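Side-chain contacts in histone-lysine N-methyltransferase, H3 lysine-9 specific SUVH4 (Arabidopsis thaliana, PDB 4QEO), which methylates histone H3 at its ninth residue, a lysine, setting a mark of transcriptional repression, and binds methylated DNA: residues Ile57-Gly62 with Tyr182-Leu187; Glu250-Pro255 with Ser371-Pro376. All blocks are in the same frame, centred on the assembly; numbering follows the deposited sequence.

Contact 1. Residues Ile57-Gly62 with Tyr182-Leu187; sequences IGDLPG and YTYDGL. With nucleotides of chain B.
Tyr184 reaches from its strand to Asp59 and donates a hydrogen bond to the carboxylate, OH to OD1, at 2.5 Å. The two side chains meet at about a right angle, with the ring and carboxylate planes 80° apart. OD1 sits at the ring's edge, near its plane, while the hydroxyl reaches OD1 on the syn side, 34° out of the carboxylate plane. With CG anti to the backbone N (chi1 170°), the Tyr184 ring is directed at the loop. The other oxygen of Asp59, OD2, lies 3.8 Å from Leu187 CD1, and the second methyl of that leucine, CD2, rests 3.8 Å from Gly58 CA. A phenylalanine in place of Tyr184 would probably leave the Asp59 carboxylate without its hydroxyl partner and freer to turn. One face of the Tyr184 ring receives Gly186 N, 3.4 Å above the plane; the Tyr184 and Phe80 rings also meet edge-to-face. Two residues back, Tyr182 OH donates to OP2 of DT9 of chain B, a DNA phosphate oxygen, at 2.6 Å, and also bonds Arg180. A single strand of the SRA domain's mixed sheet thus pins a connecting loop with one tyrosine and grips the backbone of the bound DNA with another.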
loop_
_atom_site.group_PDB
_atom_site.type_symbol
_atom_site.label_atom_id
_atom_site.label_comp_id
_atom_site.label_asym_id
_atom_site.label_seq_id
_atom_site.Cartn_x
_atom_site.Cartn_y
_atom_site.Cartn_z
ATOM N N ILE A 57 21.970 -2.337 -13.687
ATOM C CA ILE A 57 22.748 -1.222 -13.150
ATOM C C ILE A 57 21.964 0.065 -13.294
ATOM O O ILE A 57 21.467 0.359 -14.373
ATOM C CB ILE A 57 24.053 -1.040 -13.947
ATOM C CG1 ILE A 57 25.010 -2.188 -13.642
ATOM C CG2 ILE A 57 24.707 0.310 -13.616
ATOM C CD1 ILE A 57 26.160 -2.306 -14.649
ATOM N N GLY A 58 21.845 0.840 -12.230
ATOM C CA GLY A 58 21.146 2.111 -12.326
ATOM C C GLY A 58 19.708 2.034 -11.845
ATOM O O GLY A 58 19.368 1.186 -11.028
ATOM N N ASP A 59 18.848 2.917 -12.353
ATOM C CA ASP A 59 17.466 2.962 -11.878
ATOM C C ASP A 59 16.628 1.898 -12.558
ATOM O O ASP A 59 16.895 1.553 -13.706
ATOM C CB ASP A 59 16.853 4.340 -12.141
ATOM C CG ASP A 59 17.193 5.340 -11.062
ATOM O OD1 ASP A 59 16.983 5.019 -9.876
ATOM O OD2 ASP A 59 17.685 6.437 -11.386
ATOM N N LEU A 60 15.629 1.366 -11.843
ATOM C CA LEU A 60 14.642 0.471 -12.451
ATOM C C LEU A 60 13.414 1.303 -12.829
ATOM O O LEU A 60 12.925 2.092 -12.023
ATOM C CB LEU A 60 14.248 -0.679 -11.495
ATOM C CG LEU A 60 15.120 -1.954 -11.422
ATOM C CD1 LEU A 60 16.591 -1.645 -11.160
ATOM C CD2 LEU A 60 14.612 -2.948 -10.363
ATOM N N PRO A 61 12.936 1.148 -14.069
ATOM C CA PRO A 61 11.745 1.886 -14.509
ATOM C C PRO A 61 10.583 1.604 -13.570
ATOM O O PRO A 61 10.309 0.441 -13.223
ATOM C CB PRO A 61 11.480 1.323 -15.909
ATOM C CG PRO A 61 12.866 0.912 -16.396
ATOM C CD PRO A 61 13.541 0.359 -15.159
ATOM N N GLY A 62 9.935 2.672 -13.123
ATOM C CA GLY A 62 8.761 2.545 -12.279
ATOM C C GLY A 62 9.105 2.513 -10.802
ATOM O O GLY A 62 8.214 2.511 -9.964
ATOM N N TYR A 182 11.724 0.293 4.047
ATOM C CA TYR A 182 12.981 0.453 3.326
ATOM C C TYR A 182 12.781 1.497 2.238
ATOM O O TYR A 182 11.909 1.344 1.396
ATOM C CB TYR A 182 13.399 -0.889 2.726
ATOM C CG TYR A 182 13.724 -1.912 3.789
ATOM C CD1 TYR A 182 12.745 -2.777 4.277
ATOM C CD2 TYR A 182 15.005 -1.998 4.324
ATOM C CE1 TYR A 182 13.037 -3.715 5.278
ATOM C CE2 TYR A 182 15.309 -2.929 5.321
ATOM C CZ TYR A 182 14.324 -3.783 5.793
ATOM O OH TYR A 182 14.630 -4.709 6.785
ATOM N N THR A 183 13.556 2.577 2.254
ATOM C CA THR A 183 13.381 3.584 1.214
ATOM C C THR A 183 14.553 3.533 0.256
ATOM O O THR A 183 15.714 3.579 0.675
ATOM C CB THR A 183 13.274 5.006 1.789
ATOM O OG1 THR A 183 14.514 5.345 2.432
ATOM C CG2 THR A 183 12.129 5.076 2.795
ATOM N N TYR A 184 14.247 3.419 -1.030
ATOM C CA TYR A 184 15.262 3.587 -2.057
ATOM C C TYR A 184 15.670 5.055 -2.122
ATOM O O TYR A 184 14.843 5.919 -2.430
ATOM C CB TYR A 184 14.721 3.122 -3.414
ATOM C CG TYR A 184 15.632 3.489 -4.564
ATOM C CD1 TYR A 184 16.993 3.202 -4.511
ATOM C CD2 TYR A 184 15.130 4.105 -5.708
ATOM C CE1 TYR A 184 17.840 3.547 -5.552
ATOM C CE2 TYR A 184 15.966 4.449 -6.756
ATOM C CZ TYR A 184 17.318 4.168 -6.673
ATOM O OH TYR A 184 18.154 4.509 -7.716
ATOM N N ASP A 185 16.947 5.340 -1.861
ATOM C CA ASP A 185 17.385 6.715 -1.710
ATOM C C ASP A 185 18.192 7.252 -2.893
ATOM O O ASP A 185 18.762 8.348 -2.817
ATOM C CB ASP A 185 18.177 6.864 -0.403
ATOM C CG ASP A 185 17.287 6.748 0.832
ATOM O OD1 ASP A 185 16.046 6.861 0.699
ATOM O OD2 ASP A 185 17.826 6.551 1.937
ATOM N N GLY A 186 18.244 6.487 -3.978
ATOM C CA GLY A 186 18.919 6.945 -5.185
ATOM C C GLY A 186 20.249 6.268 -5.468
ATOM O O GLY A 186 20.681 5.363 -4.736
ATOM N N LEU A 187 20.913 6.713 -6.531
ATOM C CA LEU A 187 22.190 6.140 -6.908
ATOM C C LEU A 187 23.366 6.827 -6.179
ATOM O O LEU A 187 23.354 8.041 -5.972
ATOM C CB LEU A 187 22.366 6.264 -8.422
ATOM C CG LEU A 187 21.243 5.597 -9.233
ATOM C CD1 LEU A 187 21.359 5.987 -10.676
ATOM C CD2 LEU A 187 21.386 4.072 -9.097
ATOM P P DT B 9 12.627 -7.611 7.045
ATOM O OP1 DT B 9 11.868 -7.552 5.851
ATOM O OP2 DT B 9 12.968 -6.411 7.738
ATOM O "O5'" DT B 9 11.884 -8.573 8.060
ATOM C "C5'" DT B 9 11.302 -9.798 7.613
ATOM C "C4'" DT B 9 10.912 -10.678 8.778
ATOM O "O4'" DT B 9 12.073 -11.222 9.398
ATOM C "C3'" DT B 9 10.137 -10.002 9.910
ATOM O "O3'" DT B 9 8.751 -10.243 9.741
ATOM C "C2'" DT B 9 10.646 -10.680 11.169
ATOM C "C1'" DT B 9 11.703 -11.653 10.681
ATOM N N1 DT B 9 12.920 -11.712 11.481
ATOM C C2 DT B 9 13.368 -12.938 11.911
ATOM O O2 DT B 9 12.767 -13.973 11.707
ATOM N N3 DT B 9 14.546 -12.901 12.604
ATOM C C4 DT B 9 15.310 -11.793 12.887
ATOM O O4 DT B 9 16.354 -11.918 13.501
ATOM C C5 DT B 9 14.794 -10.546 12.386
ATOM C C7 DT B 9 15.547 -9.285 12.663
ATOM C C6 DT B 9 13.648 -10.569 11.703
ATOM P P DA B 8 18.624 -6.266 7.117
ATOM O OP1 DA B 8 18.577 -5.327 6.042
ATOM O OP2 DA B 8 17.920 -5.982 8.316
ATOM O "O5'" DA B 8 18.009 -7.560 6.457
ATOM C "C5'" DA B 8 17.603 -8.649 7.262
ATOM C "C4'" DA B 8 16.226 -9.104 6.861
ATOM O "O4'" DA B 8 16.064 -10.471 7.251
ATOM C "C3'" DA B 8 15.108 -8.363 7.572
ATOM O "O3'" DA B 8 13.931 -8.399 6.770
ATOM C "C2'" DA B 8 15.016 -9.112 8.886
ATOM C "C1'" DA B 8 15.486 -10.525 8.539
ATOM N N9 DA B 8 16.467 -11.124 9.434
ATOM C C8 DA B 8 17.484 -10.528 10.129
ATOM N N7 DA B 8 18.224 -11.367 10.805
ATOM C C5 DA B 8 17.667 -12.603 10.524
ATOM C C6 DA B 8 17.996 -13.906 10.935
ATOM N N6 DA B 8 19.013 -14.192 11.742
ATOM N N1 DA B 8 17.242 -14.917 10.467
ATOM C C2 DA B 8 16.219 -14.632 9.660
ATOM N N3 DA B 8 15.817 -13.456 9.195
ATOM C C4 DA B 8 16.591 -12.469 9.674
#

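Contact 2. Residues Glu250-Pro255 with Ser371-Pro376; sequences EFKGIP and SWEYIP
Pro255 and Trp372 make the closer-packed half of this contact: the proline CG lies 4.0 Å from CH2 of the indole and 4.2 Å from CZ2, so one ring carbon meets the outer end of the six-membered ring at a slant. The tryptophan carries CG beside its backbone N (chi1 -75°), which sends the indole toward the proline. Its NE1 is engaged elsewhere, bonded to the Glu358 carboxylate. Even here the packing is modest, for Trp372 is exposed and just 108 Å² is buried between the segments in all. The contact lies across one end of a four-stranded mixed sheet in which strand 256-257, entered from Pro255, and strand 367-371, which runs into Trp372, flank strand 357-361 on its two sides; it brings a loop of the pre-SET region against the SET domain. The looser half is ionic. Lys252 and Glu373 approach from opposite directions, and Lys252 NZ stands 3.5 Å from Glu373 OE1, a salt bridge with a weak hydrogen bond. The lysine bends at its last torsion (chi4 -114°), whereas the glutamate is extended beyond CG. OE1 has a stronger partner in the backbone N of Asn356, while NZ makes another weak bond to the Asn356 side chain.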
loop_
_atom_site.group_PDB
_atom_site.type_symbol
_atom_site.label_atom_id
_atom_site.label_comp_id
_atom_site.label_asym_id
_atom_site.label_seq_id
_atom_site.Cartn_x
_atom_site.Cartn_y
_atom_site.Cartn_z
ATOM N N GLU A 250 -16.336 8.944 15.113
ATOM C CA GLU A 250 -15.287 8.008 14.743
ATOM C C GLU A 250 -14.371 7.755 15.923
ATOM O O GLU A 250 -14.108 8.647 16.729
ATOM C CB GLU A 250 -14.475 8.512 13.538
ATOM C CG GLU A 250 -15.279 8.633 12.251
ATOM C CD GLU A 250 -15.733 7.295 11.682
ATOM O OE1 GLU A 250 -15.400 6.232 12.256
ATOM O OE2 GLU A 250 -16.416 7.308 10.637
ATOM N N PHE A 251 -13.881 6.528 16.006
ATOM C CA PHE A 251 -13.006 6.115 17.087
ATOM C C PHE A 251 -11.723 6.941 17.094
ATOM O O PHE A 251 -11.116 7.172 18.134
ATOM C CB PHE A 251 -12.692 4.631 16.934
ATOM C CG PHE A 251 -11.612 4.151 17.839
ATOM C CD1 PHE A 251 -11.835 4.041 19.198
ATOM C CD2 PHE A 251 -10.369 3.806 17.332
ATOM C CE1 PHE A 251 -10.840 3.598 20.037
ATOM C CE2 PHE A 251 -9.367 3.359 18.165
ATOM C CZ PHE A 251 -9.601 3.255 19.522
ATOM N N LYS A 252 -11.322 7.387 15.914
ATOM C CA LYS A 252 -10.193 8.287 15.776
ATOM C C LYS A 252 -10.676 9.538 15.081
ATOM O O LYS A 252 -11.295 9.455 14.025
ATOM C CB LYS A 252 -9.107 7.613 14.957
ATOM C CG LYS A 252 -8.523 6.407 15.651
ATOM C CD LYS A 252 -7.522 5.714 14.768
ATOM C CE LYS A 252 -6.660 4.767 15.564
ATOM N NZ LYS A 252 -5.247 5.226 15.577
ATOM N N GLY A 253 -10.410 10.695 15.680
ATOM C CA GLY A 253 -10.872 11.956 15.133
ATOM C C GLY A 253 -10.324 12.214 13.743
ATOM O O GLY A 253 -9.210 11.806 13.416
ATOM N N ILE A 254 -11.115 12.888 12.917
ATOM C CA ILE A 254 -10.680 13.232 11.570
ATOM C C ILE A 254 -10.635 14.748 11.387
ATOM O O ILE A 254 -11.634 15.370 11.033
ATOM C CB ILE A 254 -11.597 12.595 10.504
ATOM C CG1 ILE A 254 -11.675 11.080 10.704
ATOM C CG2 ILE A 254 -11.089 12.908 9.106
ATOM C CD1 ILE A 254 -12.844 10.421 9.972
ATOM N N PRO A 255 -9.475 15.352 11.659
ATOM C CA PRO A 255 -9.309 16.793 11.443
ATOM C C PRO A 255 -9.415 17.199 9.973
ATOM O O PRO A 255 -9.163 16.399 9.067
ATOM C CB PRO A 255 -7.897 17.068 11.973
ATOM C CG PRO A 255 -7.232 15.733 12.040
ATOM C CD PRO A 255 -8.314 14.758 12.341
ATOM N N SER A 371 -3.805 9.847 4.821
ATOM C CA SER A 371 -3.541 9.143 6.066
ATOM C C SER A 371 -2.266 9.627 6.739
ATOM O O SER A 371 -1.297 9.992 6.073
ATOM C CB SER A 371 -3.461 7.633 5.831
ATOM O OG SER A 371 -3.118 6.969 7.034
ATOM N N TRP A 372 -2.271 9.625 8.068
ATOM C CA TRP A 372 -1.103 10.044 8.834
ATOM C C TRP A 372 -0.237 8.860 9.202
ATOM O O TRP A 372 0.860 9.024 9.709
ATOM C CB TRP A 372 -1.522 10.773 10.106
ATOM C CG TRP A 372 -2.011 12.164 9.872
ATOM C CD1 TRP A 372 -2.194 12.784 8.671
ATOM C CD2 TRP A 372 -2.377 13.112 10.873
ATOM N NE1 TRP A 372 -2.656 14.064 8.865
ATOM C CE2 TRP A 372 -2.777 14.288 10.212
ATOM C CE3 TRP A 372 -2.415 13.076 12.271
ATOM C CZ2 TRP A 372 -3.207 15.419 10.898
ATOM C CZ3 TRP A 372 -2.844 14.200 12.953
ATOM C CH2 TRP A 372 -3.234 15.356 12.266
ATOM N N GLU A 373 -0.742 7.663 8.957
ATOM C CA GLU A 373 0.022 6.459 9.246
ATOM C C GLU A 373 -0.029 5.473 8.090
ATOM O O GLU A 373 -0.811 5.629 7.152
ATOM C CB GLU A 373 -0.473 5.790 10.535
ATOM C CG GLU A 373 -1.890 6.155 10.928
ATOM C CD GLU A 373 -2.380 5.394 12.149
ATOM O OE1 GLU A 373 -3.483 5.703 12.646
ATOM O OE2 GLU A 373 -1.665 4.479 12.608
ATOM N N TYR A 374 0.811 4.455 8.180
ATOM C CA TYR A 374 0.895 3.412 7.170
ATOM C C TYR A 374 -0.389 2.600 7.102
ATOM O O TYR A 374 -0.957 2.249 8.132
ATOM C CB TYR A 374 2.095 2.512 7.474
ATOM C CG TYR A 374 3.426 3.179 7.169
ATOM C CD1 TYR A 374 3.906 3.242 5.870
ATOM C CD2 TYR A 374 4.194 3.754 8.177
ATOM C CE1 TYR A 374 5.121 3.853 5.579
ATOM C CE2 TYR A 374 5.404 4.371 7.894
ATOM C CZ TYR A 374 5.861 4.420 6.596
ATOM O OH TYR A 374 7.068 5.028 6.310
ATOM N N ILE A 375 -0.854 2.337 5.881
ATOM C CA ILE A 375 -2.019 1.480 5.653
ATOM C C ILE A 375 -1.626 0.232 4.846
ATOM O O ILE A 375 -1.285 0.328 3.661
ATOM C CB ILE A 375 -3.138 2.229 4.913
ATOM C CG1 ILE A 375 -3.561 3.469 5.707
ATOM C CG2 ILE A 375 -4.329 1.307 4.681
ATOM C CD1 ILE A 375 -4.659 4.273 5.056
ATOM N N PRO A 376 -1.646 -0.944 5.494
ATOM C CA PRO A 376 -1.280 -2.179 4.794
ATOM C C PRO A 376 -2.310 -2.550 3.733
ATOM O O PRO A 376 -3.510 -2.326 3.921
ATOM C CB PRO A 376 -1.268 -3.233 5.914
ATOM C CG PRO A 376 -1.119 -2.445 7.183
ATOM C CD PRO A 376 -1.875 -1.172 6.931
#

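Contact 1 and contact 2 lie on opposite sides of the chain's centre, their own centres about 29 Å apart, and share no strand or loop. The first belongs to the SRA domain and is partly buried: a loop meets a long strand, and one short, neutral-to-charged hydrogen bond sits beside leucine packing. The second is a surface contact between two loops at the pre-SET and SET regions, where a salt bridge with a weak hydrogen bond and a slight proline-indole touch do the work. Their surroundings differ too. The strand of contact 1 itself holds bound DNA, whereas contact 2 stays about 11 Å from the nucleic acid at its nearest atom.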